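Local coordinates for putative glucosidase lplD, ALPHA-GALACTURONIDASE (Bacillus subtilis, PDB 3FEF), which hydrolyses alpha-1,4-linked galacturonate, probably di-galacturonate in nature, as an NAD- and manganese-dependent family 4 glycosidase that works as a homotetramer, at residues R154-V159 / A400-L404; V199-N205 / I361-N365; C249-V254 / V287-H291. One frame throughout, in Å; residues are numbered along the deposited sequence.

Contact 1: R154-V159 / A400-L404; sequences RVLYKV and ADAGL
Val159 and Leu404 meet methyl to methyl at the apolar centre of a helix-helix interface, CG2 of Val159 lying 3.7 Å from CD2 of Leu404. The pair belongs to helices 149-159 and 383-405, the first from the Rossmann-like half of this family 4 glycosidase and the second from its C-terminal half. Over the short segments the axes come no nearer than 10.6 Å and cross at -58°, so the gap is bridged by side chains rather than by backbone against backbone. One turn back on helix 149-159, Val155 adds a second layer: its CG2 faces Ala400 CB at 4.2 Å, while CG1 reaches toward Leu404. In both valines CG2 stands anti to the carbonyl carbon, and this branch makes the closest approach to the opposite helix. Phe126 and Val123 of helix 112-136 press on Val155 and Leu404 respectively, which makes the apolar centre a meeting point of three helices.

Farther out, Lys158 carries the contact from apolar packing to charge. Its aliphatic chain runs across Ala400, with CD 3.9 Å from the alanine CB, and its CE rests against Leu404 CD1 at 3.7 Å. Bends at chi3 and chi4 then turn the ammonium toward Asp401, whose side chain it meets at about a right angle. Arg154, on the same flank, has its guanidinium directed to Glu397, one turn before Asp401 on the C-terminal helix, so two ion pairs line this edge. The bond from Lys158 NZ reaches Asp401 OD1 over 2.6 Å, arriving on the syn side of that oxygen and 22° out of the carboxylate plane.

Contact 2: V199-N205 / I361-N365; sequences VNVLGIN and IVETN
Strand 199-202, with the residues that follow it, meets strand 361-365 in an antiparallel pairing, buried at the junction of two sheets and leading at one end to the metal site. The strand directions differ by 173°. Across the pair, Glu363 N donates to Gly203 O over 2.9 Å, and CA-H...O contacts supplement this bond: Leu202 CA approaches Glu363 O at 3.2 Å, and Thr364 CA points its hydrogen at Val201 O. The chain turns a corner at Gly203, where the backbone would jam a side chain against the preceding carbonyl oxygen.

Beyond the bend, water 3 joins Asn205 N to Ile361 O. Toward the other end, water 2 accepts from Asn365 N and donates to Val201 O. The side chain of Asn365 reaches across to the other strand: with CG anti to the carbonyl carbon (chi1 -74°), its ND2 gives a hydrogen to Val199 O over 3.0 Å, arriving nearly along the C=O axis, with the acceptor close to the amide plane. Water 1 takes a second bond from ND2 and hands one to Asn200 OD1, which also receives Gln374 NE2 of the second subunit.

Glu363 is extended beyond CG, its carboxylate brought alongside Asn205, with the two flat groups only 16° from coplanar. Asn346 and Asn344 donate to its OE1 and OE2. Asn205 in turn lies beside Cys169, which together with His206 binds the magnesium ion seen here in the manganese site. Glu363 is thus a buried carboxylate set behind Asn205, one residue removed from the metal's surroundings, and the amide donors of Asn344 and Asn346 probably help it keep its negative charge.

Contact 3: C249-V254 / V287-H291; sequences CSAHRV and VWKFH
Arg253 lays its guanidinium flat over one face of Trp288, the planes 8° apart, in an off-centre cation-pi stack with Arg253 CZ 4.3 Å from the centroid of the Trp288 six-membered ring. The same group is held from its edge: NH1 donates to Val287 O over 3.0 Å, close to the guanidinium plane but above that of the carbonyl. Bends at chi2 (-149°) and chi3 (66°) fold the arginine chain over the indole, and its CD touches Lys289 CG. Beyond the stack, Val254 CG2 packs obliquely on the Phe290 ring, 4.0 Å from CE1.

Here the start of helix 253-262, in the C-terminal domain of the glycosidase, is joined to the loop leading toward helix 295-314. An ST turn precedes helix 253-262, with Ser250 OG accepting from N of His252, the N-cap residue. Next to it, Ala251 N donates to Lys289 O at 3.2 Å, and water 4 links Cys249 O to His291 N. An alanine in place of Arg253 would probably leave Val287 O without this donor and strip one face of the Trp288 indole of its stacking partner.

Farther out, Gly232 O receives Arg253 NE and so helps fix the guanidinium's rotation, while Tyr281 meets the Trp288 ring edge-to-face. The His291 ring sends NE2 to Trp243 O, and Asp270 OD2 accepts from Val254 N.

From the N terminus, the chain lays down five of the six strands of the parallel sheet before helix 149-159 opens the longest loop; the sixth, 164-167, follows. Contact 1 closes it only when helix 383-405 returns some 240 residues later. Within it, 199-205 waits for 361-365, so contact 2 closes a loop of about 155 residues and joins two antiparallel sheets. Contact 3 lies inside both and closes the shortest, 32 residues between its segments, tying the start of helix 253-262 to the loop before helix 295-314. None cross. Contacts 1 and 2 touch, Arg154 N lying 3.6 Å from Ile361 CG1, whereas contact 3 lies across the chain's centre, about 25 Å from contact 1 between nearest atoms.

Contact 1: R154-V159 / A400-L404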
loop_
_atom_site.group_PDB
_atom_site.type_symbol
_atom_site.label_atom_id
_atom_site.label_comp_id
_atom_site.label_asym_id
_atom_site.label_seq_id
_atom_site.Cartn_x
_atom_site.Cartn_y
_atom_site.Cartn_z
ATOM N N ARG A 154 0.438 21.388 -3.006
ATOM C CA ARG A 154 1.355 20.274 -2.872
ATOM C C ARG A 154 2.738 20.756 -2.474
ATOM O O ARG A 154 3.447 20.061 -1.761
ATOM C CB ARG A 154 1.459 19.494 -4.175
ATOM C CG ARG A 154 2.401 18.324 -4.066
ATOM C CD ARG A 154 1.844 17.163 -3.211
ATOM N NE ARG A 154 2.649 15.986 -3.530
ATOM C CZ ARG A 154 3.531 15.432 -2.711
ATOM N NH1 ARG A 154 3.684 15.884 -1.477
ATOM N NH2 ARG A 154 4.244 14.409 -3.123
ATOM N N VAL A 155 3.107 21.949 -2.935
ATOM C CA VAL A 155 4.423 22.520 -2.652
ATOM C C VAL A 155 4.499 22.847 -1.177
ATOM O O VAL A 155 5.519 22.609 -0.541
ATOM C CB VAL A 155 4.713 23.779 -3.530
ATOM C CG1 VAL A 155 5.958 24.558 -3.020
ATOM C CG2 VAL A 155 4.877 23.378 -5.002
ATOM N N LEU A 156 3.411 23.384 -0.621
ATOM C CA LEU A 156 3.379 23.622 0.819
ATOM C C LEU A 156 3.822 22.365 1.606
ATOM O O LEU A 156 4.679 22.440 2.494
ATOM C CB LEU A 156 1.982 24.096 1.259
ATOM C CG LEU A 156 1.565 25.465 0.723
ATOM C CD1 LEU A 156 0.183 25.922 1.224
ATOM C CD2 LEU A 156 2.659 26.504 1.073
ATOM N N TYR A 157 3.227 21.212 1.294
ATOM C CA TYR A 157 3.528 19.999 2.041
ATOM C C TYR A 157 4.927 19.459 1.752
ATOM O O TYR A 157 5.555 18.873 2.630
ATOM C CB TYR A 157 2.477 18.898 1.782
ATOM C CG TYR A 157 1.214 19.096 2.588
ATOM C CD1 TYR A 157 0.157 19.840 2.078
ATOM C CD2 TYR A 157 1.093 18.574 3.866
ATOM C CE1 TYR A 157 -1.001 20.046 2.809
ATOM C CE2 TYR A 157 -0.080 18.772 4.619
ATOM C CZ TYR A 157 -1.113 19.512 4.073
ATOM O OH TYR A 157 -2.273 19.732 4.788
ATOM N N LYS A 158 5.399 19.640 0.526
ATOM C CA LYS A 158 6.711 19.139 0.151
ATOM C C LYS A 158 7.789 19.924 0.877
ATOM O O LYS A 158 8.820 19.377 1.281
ATOM C CB LYS A 158 6.931 19.222 -1.362
ATOM C CG LYS A 158 6.114 18.219 -2.176
ATOM C CD LYS A 158 6.241 18.471 -3.692
ATOM C CE LYS A 158 7.562 17.953 -4.247
ATOM N NZ LYS A 158 7.558 16.452 -4.393
ATOM N N VAL A 159 7.549 21.205 1.061
ATOM C CA VAL A 159 8.566 22.052 1.653
ATOM C C VAL A 159 8.446 22.085 3.177
ATOM O O VAL A 159 9.446 22.210 3.885
ATOM C CB VAL A 159 8.506 23.472 1.069
ATOM C CG1 VAL A 159 9.553 24.365 1.724
ATOM C CG2 VAL A 159 8.697 23.407 -0.442
ATOM N N ALA A 400 5.606 20.141 -9.564
ATOM C CA ALA A 400 6.048 20.504 -8.229
ATOM C C ALA A 400 7.511 20.145 -8.043
ATOM O O ALA A 400 8.295 20.964 -7.567
ATOM C CB ALA A 400 5.181 19.834 -7.165
ATOM N N ASP A 401 7.889 18.930 -8.423
ATOM C CA ASP A 401 9.304 18.559 -8.370
ATOM C C ASP A 401 10.164 19.449 -9.272
ATOM O O ASP A 401 11.168 20.004 -8.820
ATOM C CB ASP A 401 9.514 17.098 -8.742
ATOM C CG ASP A 401 8.897 16.168 -7.751
ATOM O OD1 ASP A 401 8.941 16.492 -6.536
ATOM O OD2 ASP A 401 8.357 15.118 -8.182
ATOM N N ALA A 402 9.773 19.569 -10.540
ATOM C CA ALA A 402 10.532 20.366 -11.490
ATOM C C ALA A 402 10.796 21.759 -10.930
ATOM O O ALA A 402 11.922 22.275 -11.009
ATOM C CB ALA A 402 9.826 20.452 -12.835
ATOM N N GLY A 403 9.762 22.364 -10.357
ATOM C CA GLY A 403 9.894 23.698 -9.772
ATOM C C GLY A 403 10.893 23.768 -8.637
ATOM O O GLY A 403 11.745 24.630 -8.629
ATOM N N LEU A 404 10.802 22.855 -7.675
ATOM C CA LEU A 404 11.727 22.854 -6.533
ATOM C C LEU A 404 13.190 22.544 -6.893
ATOM O O LEU A 404 14.116 22.969 -6.192
ATOM C CB LEU A 404 11.253 21.870 -5.460
ATOM C CG LEU A 404 9.965 22.282 -4.741
ATOM C CD1 LEU A 404 9.419 21.125 -3.942
ATOM C CD2 LEU A 404 10.202 23.508 -3.856
#

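Contact 2: V199-N205 / I361-N365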
loop_
_atom_site.group_PDB
_atom_site.type_symbol
_atom_site.label_atom_id
_atom_site.label_comp_id
_atom_site.label_asym_id
_atom_site.label_seq_id
_atom_site.Cartn_x
_atom_site.Cartn_y
_atom_site.Cartn_z
ATOM N N VAL A 199 -23.774 16.005 -1.233
ATOM C CA VAL A 199 -23.140 15.342 -2.343
ATOM C C VAL A 199 -21.894 14.598 -1.886
ATOM O O VAL A 199 -21.199 15.029 -0.953
ATOM C CB VAL A 199 -22.807 16.358 -3.488
ATOM C CG1 VAL A 199 -24.082 16.958 -4.072
ATOM C CG2 VAL A 199 -21.869 17.458 -3.000
ATOM N N ASN A 200 -21.615 13.472 -2.530
ATOM C CA ASN A 200 -20.332 12.824 -2.368
ATOM C C ASN A 200 -19.441 13.244 -3.517
ATOM O O ASN A 200 -19.576 12.752 -4.640
ATOM C CB ASN A 200 -20.460 11.299 -2.317
ATOM C CG ASN A 200 -19.121 10.616 -2.054
ATOM O OD1 ASN A 200 -18.484 10.878 -1.050
ATOM N ND2 ASN A 200 -18.686 9.756 -2.963
ATOM N N VAL A 201 -18.523 14.163 -3.230
ATOM C CA VAL A 201 -17.721 14.794 -4.265
ATOM C C VAL A 201 -16.233 14.420 -4.150
ATOM O O VAL A 201 -15.685 14.304 -3.047
ATOM C CB VAL A 201 -17.902 16.312 -4.198
ATOM C CG1 VAL A 201 -17.358 16.845 -2.890
ATOM C CG2 VAL A 201 -17.251 17.004 -5.407
ATOM N N LEU A 202 -15.585 14.229 -5.295
ATOM C CA LEU A 202 -14.225 13.728 -5.311
ATOM C C LEU A 202 -13.534 13.985 -6.644
ATOM O O LEU A 202 -14.180 14.112 -7.688
ATOM C CB LEU A 202 -14.183 12.243 -4.923
ATOM C CG LEU A 202 -14.840 11.170 -5.824
ATOM C CD1 LEU A 202 -14.218 9.799 -5.568
ATOM C CD2 LEU A 202 -16.352 11.086 -5.602
ATOM N N GLY A 203 -12.208 14.076 -6.606
ATOM C CA GLY A 203 -11.445 14.386 -7.805
ATOM C C GLY A 203 -10.244 15.240 -7.456
ATOM O O GLY A 203 -9.673 15.130 -6.376
ATOM N N ILE A 204 -9.834 16.066 -8.391
ATOM C CA ILE A 204 -8.799 17.042 -8.122
ATOM C C ILE A 204 -9.460 18.376 -8.457
ATOM O O ILE A 204 -10.475 18.404 -9.165
ATOM C CB ILE A 204 -7.581 16.817 -9.019
ATOM C CG1 ILE A 204 -8.003 16.817 -10.486
ATOM C CG2 ILE A 204 -6.893 15.485 -8.672
ATOM C CD1 ILE A 204 -6.852 16.481 -11.463
ATOM N N ASN A 205 -8.900 19.467 -7.950
ATOM C CA ASN A 205 -9.497 20.796 -8.127
ATOM C C ASN A 205 -9.867 21.135 -9.585
ATOM O O ASN A 205 -9.085 20.901 -10.506
ATOM C CB ASN A 205 -8.557 21.871 -7.545
ATOM C CG ASN A 205 -9.198 23.256 -7.524
ATOM O OD1 ASN A 205 -10.253 23.483 -6.893
ATOM N ND2 ASN A 205 -8.591 24.172 -8.239
ATOM N N ILE A 361 -2.594 16.013 -4.005
ATOM C CA ILE A 361 -3.669 16.887 -3.536
ATOM C C ILE A 361 -4.975 16.534 -4.240
ATOM O O ILE A 361 -5.103 16.743 -5.443
ATOM C CB ILE A 361 -3.334 18.373 -3.844
ATOM C CG1 ILE A 361 -1.936 18.715 -3.302
ATOM C CG2 ILE A 361 -4.431 19.340 -3.266
ATOM C CD1 ILE A 361 -1.766 18.378 -1.841
ATOM N N VAL A 362 -5.924 15.982 -3.487
ATOM C CA VAL A 362 -7.255 15.687 -4.009
ATOM C C VAL A 362 -8.354 16.499 -3.272
ATOM O O VAL A 362 -8.167 16.944 -2.128
ATOM C CB VAL A 362 -7.525 14.165 -3.935
ATOM C CG1 VAL A 362 -6.487 13.383 -4.823
ATOM C CG2 VAL A 362 -7.396 13.696 -2.493
ATOM N N GLU A 363 -9.479 16.709 -3.942
ATOM C CA GLU A 363 -10.618 17.398 -3.356
ATOM C C GLU A 363 -11.713 16.406 -2.950
ATOM O O GLU A 363 -12.221 15.677 -3.799
ATOM C CB GLU A 363 -11.175 18.438 -4.372
ATOM C CG GLU A 363 -12.283 19.385 -3.825
ATOM C CD GLU A 363 -12.446 20.684 -4.643
ATOM O OE1 GLU A 363 -11.564 21.014 -5.477
ATOM O OE2 GLU A 363 -13.455 21.403 -4.426
ATOM N N THR A 364 -12.043 16.365 -1.650
ATOM C CA THR A 364 -13.179 15.587 -1.126
ATOM C C THR A 364 -13.820 16.356 0.013
ATOM O O THR A 364 -13.303 17.394 0.445
ATOM C CB THR A 364 -12.770 14.213 -0.524
ATOM O OG1 THR A 364 -11.899 14.425 0.589
ATOM C CG2 THR A 364 -12.068 13.333 -1.549
ATOM N N ASN A 365 -14.951 15.849 0.493
ATOM C CA ASN A 365 -15.468 16.290 1.777
ATOM C C ASN A 365 -14.489 15.988 2.892
ATOM O O ASN A 365 -13.709 15.028 2.808
ATOM C CB ASN A 365 -16.812 15.638 2.072
ATOM C CG ASN A 365 -17.919 16.243 1.245
ATOM O OD1 ASN A 365 -17.851 17.420 0.869
ATOM N ND2 ASN A 365 -18.916 15.451 0.925
HETATM O O HOH W 1 -18.796 12.542 1.268
HETATM O O HOH W 2 -16.424 13.854 -0.702
HETATM O O HOH W 3 -6.661 18.812 -6.107
#

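Contact 3: C249-V254 / V287-H291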
loop_
_atom_site.group_PDB
_atom_site.type_symbol
_atom_site.label_atom_id
_atom_site.label_comp_id
_atom_site.label_asym_id
_atom_site.label_seq_id
_atom_site.Cartn_x
_atom_site.Cartn_y
_atom_site.Cartn_z
ATOM N N CYS A 249 -20.512 32.337 -17.176
ATOM C CA CYS A 249 -21.790 31.637 -17.255
ATOM C C CYS A 249 -21.829 30.537 -18.301
ATOM O O CYS A 249 -20.999 30.484 -19.197
ATOM C CB CYS A 249 -22.902 32.633 -17.575
ATOM S SG CYS A 249 -23.170 33.842 -16.285
ATOM N N SER A 250 -22.827 29.669 -18.209
ATOM C CA SER A 250 -22.932 28.596 -19.181
ATOM C C SER A 250 -24.330 28.028 -19.149
ATOM O O SER A 250 -25.145 28.438 -18.341
ATOM C CB SER A 250 -21.924 27.488 -18.860
ATOM O OG SER A 250 -22.545 26.410 -18.164
ATOM N N ALA A 251 -24.608 27.095 -20.042
ATOM C CA ALA A 251 -25.848 26.343 -19.973
ATOM C C ALA A 251 -25.574 24.866 -19.639
ATOM O O ALA A 251 -26.393 24.006 -19.929
ATOM C CB ALA A 251 -26.624 26.468 -21.296
ATOM N N HIS A 252 -24.408 24.577 -19.065
ATOM C CA HIS A 252 -24.116 23.232 -18.569
ATOM C C HIS A 252 -24.112 22.118 -19.619
ATOM O O HIS A 252 -24.221 20.938 -19.270
ATOM C CB HIS A 252 -25.106 22.890 -17.471
ATOM C CG HIS A 252 -25.208 23.955 -16.437
ATOM N ND1 HIS A 252 -26.180 24.934 -16.473
ATOM C CD2 HIS A 252 -24.423 24.238 -15.369
ATOM C CE1 HIS A 252 -26.012 25.749 -15.448
ATOM N NE2 HIS A 252 -24.955 25.350 -14.763
ATOM N N ARG A 253 -24.013 22.488 -20.894
ATOM C CA ARG A 253 -23.900 21.502 -21.962
ATOM C C ARG A 253 -22.686 20.595 -21.783
ATOM O O ARG A 253 -22.738 19.406 -22.102
ATOM C CB ARG A 253 -23.842 22.190 -23.329
ATOM C CG ARG A 253 -25.178 22.840 -23.717
ATOM C CD ARG A 253 -25.390 22.829 -25.229
ATOM N NE ARG A 253 -25.545 21.476 -25.749
ATOM C CZ ARG A 253 -24.872 21.024 -26.801
ATOM N NH1 ARG A 253 -24.024 21.831 -27.432
ATOM N NH2 ARG A 253 -25.058 19.789 -27.233
ATOM N N VAL A 254 -21.587 21.159 -21.295
ATOM C CA VAL A 254 -20.372 20.373 -21.122
ATOM C C VAL A 254 -20.572 19.362 -19.988
ATOM O O VAL A 254 -20.190 18.199 -20.106
ATOM C CB VAL A 254 -19.136 21.255 -20.827
ATOM C CG1 VAL A 254 -17.894 20.355 -20.584
ATOM C CG2 VAL A 254 -18.872 22.238 -21.989
ATOM N N VAL A 287 -21.025 27.060 -29.430
ATOM C CA VAL A 287 -21.924 25.915 -29.610
ATOM C C VAL A 287 -22.119 25.157 -28.299
ATOM O O VAL A 287 -23.193 24.629 -28.036
ATOM C CB VAL A 287 -21.393 24.922 -30.643
ATOM C CG1 VAL A 287 -22.105 23.557 -30.497
ATOM C CG2 VAL A 287 -21.543 25.484 -32.054
ATOM N N TRP A 288 -21.077 25.107 -27.469
ATOM C CA TRP A 288 -21.162 24.383 -26.212
ATOM C C TRP A 288 -21.690 25.292 -25.110
ATOM O O TRP A 288 -21.824 24.891 -23.962
ATOM C CB TRP A 288 -19.820 23.709 -25.875
ATOM C CG TRP A 288 -19.674 22.507 -26.751
ATOM C CD1 TRP A 288 -19.005 22.433 -27.932
ATOM C CD2 TRP A 288 -20.289 21.223 -26.553
ATOM N NE1 TRP A 288 -19.150 21.181 -28.478
ATOM C CE2 TRP A 288 -19.935 20.419 -27.653
ATOM C CE3 TRP A 288 -21.101 20.678 -25.551
ATOM C CZ2 TRP A 288 -20.355 19.080 -27.779
ATOM C CZ3 TRP A 288 -21.517 19.357 -25.675
ATOM C CH2 TRP A 288 -21.148 18.576 -26.786
ATOM N N LYS A 289 -21.986 26.527 -25.486
ATOM C CA LYS A 289 -22.652 27.493 -24.599
ATOM C C LYS A 289 -21.883 27.892 -23.334
ATOM O O LYS A 289 -22.458 28.009 -22.255
ATOM C CB LYS A 289 -24.081 27.045 -24.267
ATOM C CG LYS A 289 -24.925 26.753 -25.518
ATOM C CD LYS A 289 -26.415 26.867 -25.213
ATOM C CE LYS A 289 -27.263 26.798 -26.477
ATOM N NZ LYS A 289 -28.583 27.454 -26.225
ATOM N N PHE A 290 -20.594 28.157 -23.484
ATOM C CA PHE A 290 -19.806 28.734 -22.393
ATOM C C PHE A 290 -18.779 29.638 -23.052
ATOM O O PHE A 290 -18.780 29.756 -24.265
ATOM C CB PHE A 290 -19.144 27.631 -21.546
ATOM C CG PHE A 290 -18.005 26.932 -22.245
ATOM C CD1 PHE A 290 -18.250 26.016 -23.244
ATOM C CD2 PHE A 290 -16.680 27.199 -21.891
ATOM C CE1 PHE A 290 -17.194 25.371 -23.881
ATOM C CE2 PHE A 290 -15.624 26.569 -22.538
ATOM C CZ PHE A 290 -15.884 25.661 -23.538
ATOM N N HIS A 291 -17.908 30.273 -22.279
ATOM C CA HIS A 291 -16.934 31.201 -22.848
ATOM C C HIS A 291 -15.497 30.868 -22.467
ATOM O O HIS A 291 -15.237 30.173 -21.483
ATOM C CB HIS A 291 -17.181 32.625 -22.342
ATOM C CG HIS A 291 -18.606 33.066 -22.419
ATOM N ND1 HIS A 291 -19.090 33.821 -23.464
ATOM C CD2 HIS A 291 -19.645 32.890 -21.563
ATOM C CE1 HIS A 291 -20.373 34.080 -23.256
ATOM N NE2 HIS A 291 -20.731 33.536 -22.106
HETATM O O HOH W 4 -18.551 30.003 -19.417
#